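Local coordinates for large adhesion protein (Lap) involved in biofilm formation (Marinobacter hydrocarbonoclasticus, PDB 6XI3) that probably extends from the bacterial cell toward its target in biofilm formation, as a chain of beta-sandwich domains with calcium bound at their junctions, at residues A119-A124 and D203-A208; L93-L98 and T147-P152. One frame throughout, in Å; residues are numbered along the deposited sequence.

Contact 1. Residues A119-A124 and D203-A208. With CA (calcium ion), chain E.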
ATOM      1  N   ALA A 119      23.857 -29.140  33.597  1.00 27.51           N
ATOM      2  CA  ALA A 119      22.853 -28.660  32.621  1.00 29.11           C
ATOM      3  C   ALA A 119      22.482 -29.829  31.698  1.00 30.75           C
ATOM      4  O   ALA A 119      23.373 -30.656  31.407  1.00 32.03           O
ATOM      5  CB  ALA A 119      23.443 -27.481  31.884  1.00 31.48           C
ATOM      6  N   LEU A 120      21.205 -29.920  31.311  1.00 29.16           N
ATOM      7  CA  LEU A 120      20.682 -30.910  30.348  1.00 30.05           C
ATOM      8  C   LEU A 120      20.235 -30.162  29.082  1.00 30.00           C
ATOM      9  O   LEU A 120      19.495 -29.158  29.217  1.00 26.78           O
ATOM     10  CB  LEU A 120      19.497 -31.629  30.992  1.00 29.29           C
ATOM     11  CG  LEU A 120      18.787 -32.681  30.140  1.00 30.93           C
ATOM     12  CD1 LEU A 120      19.725 -33.806  29.714  1.00 30.84           C
ATOM     13  CD2 LEU A 120      17.604 -33.267  30.898  1.00 31.79           C
ATOM     14  N   ASP A 121      20.652 -30.657  27.915  1.00 30.00           N
ATOM     15  CA  ASP A 121      20.255 -30.109  26.591  1.00 29.01           C
ATOM     16  C   ASP A 121      20.131 -31.269  25.610  1.00 27.80           C
ATOM     17  O   ASP A 121      21.018 -31.456  24.786  1.00 31.84           O
ATOM     18  CB  ASP A 121      21.198 -29.005  26.134  1.00 28.03           C
ATOM     19  CG  ASP A 121      20.697 -28.271  24.883  1.00 28.65           C
ATOM     20  OD1 ASP A 121      19.516 -28.454  24.466  1.00 25.96           O
ATOM     21  OD2 ASP A 121      21.469 -27.494  24.380  1.00 29.96           O
ATOM     22  N   ALA A 122      19.104 -32.072  25.837  1.00 29.20           N
ATOM     23  CA  ALA A 122      18.751 -33.269  25.073  1.00 32.00           C
ATOM     24  C   ALA A 122      17.813 -32.874  23.938  1.00 33.72           C
ATOM     25  O   ALA A 122      17.661 -33.707  23.074  1.00 34.07           O
ATOM     26  CB  ALA A 122      18.094 -34.288  25.970  1.00 29.52           C
ATOM     27  N   THR A 123      17.170 -31.697  23.981  1.00 33.63           N
ATOM     28  CA  THR A 123      16.155 -31.299  22.955  1.00 35.75           C
ATOM     29  C   THR A 123      16.522 -29.940  22.331  1.00 33.79           C
ATOM     30  O   THR A 123      16.736 -28.965  23.081  1.00 33.51           O
ATOM     31  CB  THR A 123      14.742 -31.318  23.551  1.00 36.45           C
ATOM     32  OG1 THR A 123      14.525 -32.582  24.171  1.00 38.51           O
ATOM     33  CG2 THR A 123      13.652 -31.124  22.521  1.00 37.80           C
ATOM     34  N   ALA A 124      16.615 -29.877  20.998  1.00 34.03           N
ATOM     35  CA  ALA A 124      16.872 -28.627  20.248  1.00 32.58           C
ATOM     36  C   ALA A 124      15.628 -27.739  20.374  1.00 29.89           C
ATOM     37  O   ALA A 124      14.529 -28.244  20.152  1.00 31.20           O
ATOM     38  CB  ALA A 124      17.205 -28.909  18.790  1.00 36.08           C
ATOM     39  N   ASP A 203      13.772 -21.013  24.787  1.00 27.70           N
ATOM     40  CA  ASP A 203      13.783 -22.452  25.100  1.00 30.52           C
ATOM     41  C   ASP A 203      14.386 -22.598  26.511  1.00 31.07           C
ATOM     42  O   ASP A 203      14.859 -21.598  27.119  1.00 28.14           O
ATOM     43  CB  ASP A 203      14.464 -23.258  23.989  1.00 31.12           C
ATOM     44  CG  ASP A 203      15.972 -23.209  23.965  1.00 32.22           C
ATOM     45  OD1 ASP A 203      16.570 -22.697  24.944  1.00 36.67           O
ATOM     46  OD2 ASP A 203      16.547 -23.705  22.967  1.00 29.09           O
ATOM     47  N   ARG A 204      14.339 -23.797  27.043  1.00 31.99           N
ATOM     48  CA  ARG A 204      14.682 -24.027  28.466  1.00 31.50           C
ATOM     49  C   ARG A 204      16.190 -23.899  28.657  1.00 33.17           C
ATOM     50  O   ARG A 204      16.622 -23.910  29.809  1.00 35.29           O
ATOM     51  CB  ARG A 204      14.202 -25.404  28.876  1.00 33.21           C
ATOM     52  CG  ARG A 204      12.705 -25.614  28.792  1.00 34.49           C
ATOM     53  CD  ARG A 204      12.482 -26.993  29.361  1.00 30.72           C
ATOM     54  NE  ARG A 204      11.103 -27.350  29.548  1.00 30.09           N
ATOM     55  CZ  ARG A 204      10.364 -28.041  28.698  1.00 29.22           C
ATOM     56  NH1 ARG A 204      10.839 -28.406  27.524  1.00 33.35           N
ATOM     57  NH2 ARG A 204       9.115 -28.305  28.996  1.00 29.63           N
ATOM     58  N   ASN A 205      16.985 -23.809  27.587  1.00 32.13           N
ATOM     59  CA  ASN A 205      18.435 -23.530  27.747  1.00 33.73           C
ATOM     60  C   ASN A 205      18.711 -22.035  27.564  1.00 31.70           C
ATOM     61  O   ASN A 205      19.861 -21.679  27.495  1.00 30.50           O
ATOM     62  CB  ASN A 205      19.290 -24.412  26.842  1.00 35.35           C
ATOM     63  CG  ASN A 205      19.136 -25.872  27.184  1.00 35.82           C
ATOM     64  OD1 ASN A 205      18.307 -26.552  26.581  1.00 33.33           O
ATOM     65  ND2 ASN A 205      19.914 -26.335  28.159  1.00 32.99           N
ATOM     66  N   GLY A 206      17.693 -21.186  27.541  1.00 33.49           N
ATOM     67  CA  GLY A 206      17.894 -19.725  27.479  1.00 34.70           C
ATOM     68  C   GLY A 206      18.163 -19.214  26.068  1.00 34.34           C
ATOM     69  O   GLY A 206      18.669 -18.091  25.965  1.00 33.62           O
ATOM     70  N   ASN A 207      17.824 -19.974  25.018  1.00 33.09           N
ATOM     71  CA  ASN A 207      18.108 -19.569  23.615  1.00 30.19           C
ATOM     72  C   ASN A 207      16.827 -18.993  23.011  1.00 33.79           C
ATOM     73  O   ASN A 207      15.734 -19.624  23.169  1.00 26.89           O
ATOM     74  CB  ASN A 207      18.616 -20.711  22.730  1.00 32.73           C
ATOM     75  CG  ASN A 207      19.863 -21.378  23.265  1.00 34.75           C
ATOM     76  OD1 ASN A 207      19.800 -22.502  23.737  1.00 37.06           O
ATOM     77  ND2 ASN A 207      20.973 -20.670  23.271  1.00 32.04           N
ATOM     78  N   ALA A 208      16.944 -17.841  22.340  1.00 33.57           N
ATOM     79  CA  ALA A 208      15.812 -17.236  21.602  1.00 32.94           C
ATOM     80  C   ALA A 208      15.436 -18.195  20.469  1.00 28.19           C
ATOM     81  O   ALA A 208      16.343 -18.642  19.770  1.00 32.16           O
ATOM     82  CB  ALA A 208      16.191 -15.861  21.094  1.00 33.06           C
TER
HETATM   83 CA    CA E 504      17.401 -27.688  24.828  1.00 27.58          CA
HETATM   84  O   HOH W   1      17.833 -25.872  23.341  1.00 34.54           O
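A calcium site at the junction of two tandem beta-sandwich domains brings D121 and N205 together: D121 follows the last strand of one domain, 111-120, and N205 sits in the turn between strands 193-202 and 208-217 of the next. Each gives one oxygen to the ion, D121 OD1 at 2.3 Å from the calcium and N205 OD1 at an equal distance. These two oxygens stand 3.1 Å apart, D121 OD1 to N205 OD1, a closeness explained by the metal they share. The carboxylate and the amide are tilted 36° against each other. While OD1 of N205 faces the ion, the other branch of its amide turns to the neighbouring domain: ND2 donates to L120 O over 3.0 Å, almost straight at 172°. The hydrogen bond lies in the plane of the N205 amide but comes down on the L120 carbonyl from above its plane. Metal and backbone carbonyl together fix which end of the amide is oxygen and hold its rotation. D121 sends CG anti to its backbone N (chi1 -171°), carrying OD1 to the ion, and T123 adds its backbone O, so the linker binds twice within three residues. This is the calcium-bound joint between Ig-like beta-sandwich domains, as expected in the extending region of an RTX adhesin, with D95 and D149 completing the protein ligands. Within 203-208, D203 OD1 accepts from N205 N and N207 N, which reach it from opposite faces of its carboxylate; the first bond closes an Asx turn inside the type I turn from D203 to G206. D203 OD2 also accepts from a calcium-bound water, 2.5 Å away from it, making D203 a second-shell residue that positions this water.

Contact 2. Residues L93-L98 and T147-P152. With CA (calcium ion), chain E.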
ATOM      1  N   LEU A  93      13.432 -36.125  32.545  1.00 25.70           N
ATOM      2  CA  LEU A  93      13.655 -34.731  32.969  1.00 27.05           C
ATOM      3  C   LEU A  93      13.612 -33.838  31.727  1.00 31.70           C
ATOM      4  O   LEU A  93      13.886 -34.338  30.610  1.00 29.39           O
ATOM      5  CB  LEU A  93      14.978 -34.575  33.708  1.00 25.99           C
ATOM      6  CG  LEU A  93      15.121 -35.470  34.942  1.00 27.17           C
ATOM      7  CD1 LEU A  93      16.448 -35.212  35.644  1.00 26.26           C
ATOM      8  CD2 LEU A  93      13.959 -35.269  35.894  1.00 26.64           C
ATOM      9  N   VAL A  94      13.283 -32.568  31.945  1.00 32.11           N
ATOM     10  CA  VAL A  94      13.319 -31.529  30.881  1.00 32.84           C
ATOM     11  C   VAL A  94      14.656 -30.801  30.935  1.00 30.58           C
ATOM     12  O   VAL A  94      15.320 -30.832  31.973  1.00 29.56           O
ATOM     13  CB  VAL A  94      12.124 -30.564  30.969  1.00 33.78           C
ATOM     14  CG1 VAL A  94      10.823 -31.318  30.784  1.00 34.48           C
ATOM     15  CG2 VAL A  94      12.114 -29.725  32.242  1.00 32.54           C
ATOM     16  N   ASP A  95      14.991 -30.135  29.831  1.00 26.90           N
ATOM     17  CA  ASP A  95      16.233 -29.354  29.653  1.00 29.92           C
ATOM     18  C   ASP A  95      16.279 -28.201  30.660  1.00 29.77           C
ATOM     19  O   ASP A  95      15.224 -27.749  31.140  1.00 30.27           O
ATOM     20  CB  ASP A  95      16.373 -28.870  28.200  1.00 31.79           C
ATOM     21  CG  ASP A  95      16.813 -29.941  27.210  1.00 32.13           C
ATOM     22  OD1 ASP A  95      16.941 -31.132  27.633  1.00 28.65           O
ATOM     23  OD2 ASP A  95      17.073 -29.578  26.033  1.00 28.55           O
ATOM     24  N   GLY A  96      17.492 -27.718  30.892  1.00 28.78           N
ATOM     25  CA  GLY A  96      17.802 -26.645  31.841  1.00 31.18           C
ATOM     26  C   GLY A  96      18.707 -27.172  32.937  1.00 32.70           C
ATOM     27  O   GLY A  96      19.441 -28.167  32.696  1.00 29.29           O
ATOM     28  N   SER A  97      18.652 -26.547  34.106  1.00 32.07           N
ATOM     29  CA  SER A  97      19.520 -26.900  35.253  1.00 33.90           C
ATOM     30  C   SER A  97      19.111 -28.279  35.783  1.00 28.12           C
ATOM     31  O   SER A  97      17.930 -28.628  35.731  1.00 29.89           O
ATOM     32  CB  SER A  97      19.416 -25.861  36.324  1.00 37.15           C
ATOM     33  OG  SER A  97      18.057 -25.810  36.750  1.00 39.98           O
ATOM     34  N   LEU A  98      20.083 -29.035  36.263  1.00 28.14           N
ATOM     35  CA  LEU A  98      19.866 -30.270  37.051  1.00 28.46           C
ATOM     36  C   LEU A  98      20.462 -30.005  38.418  1.00 27.79           C
ATOM     37  O   LEU A  98      21.623 -29.552  38.447  1.00 26.67           O
ATOM     38  CB  LEU A  98      20.599 -31.448  36.406  1.00 29.48           C
ATOM     39  CG  LEU A  98      20.145 -31.815  35.003  1.00 32.18           C
ATOM     40  CD1 LEU A  98      21.044 -32.896  34.416  1.00 33.30           C
ATOM     41  CD2 LEU A  98      18.692 -32.258  35.035  1.00 31.91           C
ATOM     42  N   THR A 147       6.042 -25.243  19.335  1.00 28.43           N
ATOM     43  CA  THR A 147       7.386 -25.016  19.892  1.00 28.20           C
ATOM     44  C   THR A 147       7.999 -26.363  20.224  1.00 27.04           C
ATOM     45  O   THR A 147       7.252 -27.315  20.393  1.00 27.51           O
ATOM     46  CB  THR A 147       7.329 -24.100  21.128  1.00 27.70           C
ATOM     47  OG1 THR A 147       6.612 -24.766  22.164  1.00 24.17           O
ATOM     48  CG2 THR A 147       6.685 -22.770  20.807  1.00 29.44           C
ATOM     49  N   THR A 148       9.312 -26.364  20.407  1.00 29.00           N
ATOM     50  CA  THR A 148      10.097 -27.506  20.915  1.00 31.14           C
ATOM     51  C   THR A 148      11.016 -26.961  22.008  1.00 27.67           C
ATOM     52  O   THR A 148      11.660 -25.935  21.776  1.00 24.26           O
ATOM     53  CB  THR A 148      10.891 -28.155  19.766  1.00 34.39           C
ATOM     54  OG1 THR A 148       9.952 -28.525  18.763  1.00 37.20           O
ATOM     55  CG2 THR A 148      11.661 -29.380  20.193  1.00 37.54           C
ATOM     56  N   ASP A 149      11.080 -27.642  23.155  1.00 29.13           N
ATOM     57  CA  ASP A 149      11.914 -27.242  24.312  1.00 26.16           C
ATOM     58  C   ASP A 149      11.558 -25.843  24.839  1.00 24.43           C
ATOM     59  O   ASP A 149      12.427 -25.186  25.398  1.00 25.77           O
ATOM     60  CB  ASP A 149      13.407 -27.272  23.988  1.00 28.46           C
ATOM     61  CG  ASP A 149      14.223 -27.464  25.270  1.00 26.39           C
ATOM     62  OD1 ASP A 149      13.615 -27.964  26.218  1.00 26.62           O
ATOM     63  OD2 ASP A 149      15.406 -27.053  25.311  1.00 27.80           O
ATOM     64  N   VAL A 150      10.316 -25.411  24.698  1.00 27.11           N
ATOM     65  CA  VAL A 150       9.792 -24.193  25.378  1.00 30.41           C
ATOM     66  C   VAL A 150       8.790 -24.645  26.438  1.00 30.05           C
ATOM     67  O   VAL A 150       7.903 -25.429  26.091  1.00 28.49           O
ATOM     68  CB  VAL A 150       9.124 -23.240  24.371  1.00 33.66           C
ATOM     69  CG1 VAL A 150       8.531 -22.014  25.076  1.00 33.66           C
ATOM     70  CG2 VAL A 150      10.100 -22.845  23.286  1.00 34.00           C
ATOM     71  N   ALA A 151       8.943 -24.174  27.680  1.00 31.50           N
ATOM     72  CA  ALA A 151       8.166 -24.657  28.845  1.00 31.43           C
ATOM     73  C   ALA A 151       6.704 -24.285  28.666  1.00 32.56           C
ATOM     74  O   ALA A 151       6.401 -23.148  28.324  1.00 31.38           O
ATOM     75  CB  ALA A 151       8.696 -24.077  30.147  1.00 30.05           C
ATOM     76  N   PRO A 152       5.754 -25.195  28.940  1.00 32.96           N
ATOM     77  CA  PRO A 152       4.349 -24.801  29.053  1.00 36.54           C
ATOM     78  C   PRO A 152       4.190 -23.599  30.000  1.00 37.32           C
ATOM     79  O   PRO A 152       5.022 -23.442  30.895  1.00 33.57           O
ATOM     80  CB  PRO A 152       3.673 -26.074  29.575  1.00 37.22           C
ATOM     81  CG  PRO A 152       4.535 -27.172  29.023  1.00 35.88           C
ATOM     82  CD  PRO A 152       5.953 -26.641  29.120  1.00 34.65           C
TER
HETATM   83 CA    CA E 504      17.401 -27.688  24.828  1.00 27.58          CA
HETATM   84  O   HOH W   2      13.390 -30.440  27.398  1.00 29.34           O
HETATM   85  O   HOH W   1      17.833 -25.872  23.341  1.00 34.54           O
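D95 and D149 form the closest approach of two backbones that otherwise stay apart, with their CA atoms 7.2 Å from each other. D95 immediately precedes strand 96-105, and D149 immediately follows strand 140-148, where its backbone takes up a positive phi of 59°. Only the two aspartates meet directly across the gap. Their carboxylates are nearly perpendicular, the planes 87° apart, and each presents OD2 to the calcium. D95 OD2 binds the calcium at 2.3 Å. For D149 OD2 the distance to the calcium is 2.1 Å. Between D95 OD2 and D149 OD2 themselves there are 3.1 Å, a short distance for like charges that the ion both oxygens bind probably offsets. With chi1 at -155°, CG of D149 lies roughly opposite the backbone N, which brings OD2 to the ion and D149 OD1 within 3.5 Å of D95 CB. A water provides a second bridge away from the metal: it accepts from D95 N and donates to D149 OD1, 2.8 Å from that oxygen. Both OD1 atoms have further partners, A122 N for D95 and the guanidinium of R204, in a salt bridge, for D149, so each carboxylate is held at both oxygens. Two buried acidic side chains from successive beta-sandwich domains, each giving one oxygen to the same ion, belong to the interdomain calcium site that probably stiffens the junction between repeats of an RTX adhesin.

Contacts 1 and 2 are two halves of one calcium site, their centres about 6 Å apart and their segments alternating along the chain. Each half spans the domain junction: 93-98 and 119-124 come from the earlier domain and its linker, 147-152 and 203-208 from the later one. Five protein oxygens and one water, itself held by D203, surround the ion. The halves also meet directly. Strands 96-105 and 111-120 are neighbours in one sheet, where L120 N lies 2.8 Å from G96 O, a probable hydrogen bond. T123 N probably bonds to D95 OD2 at 3.0 Å, tying the linker to a metal ligand, and A124 O packs 3.1 Å from T148 CG2.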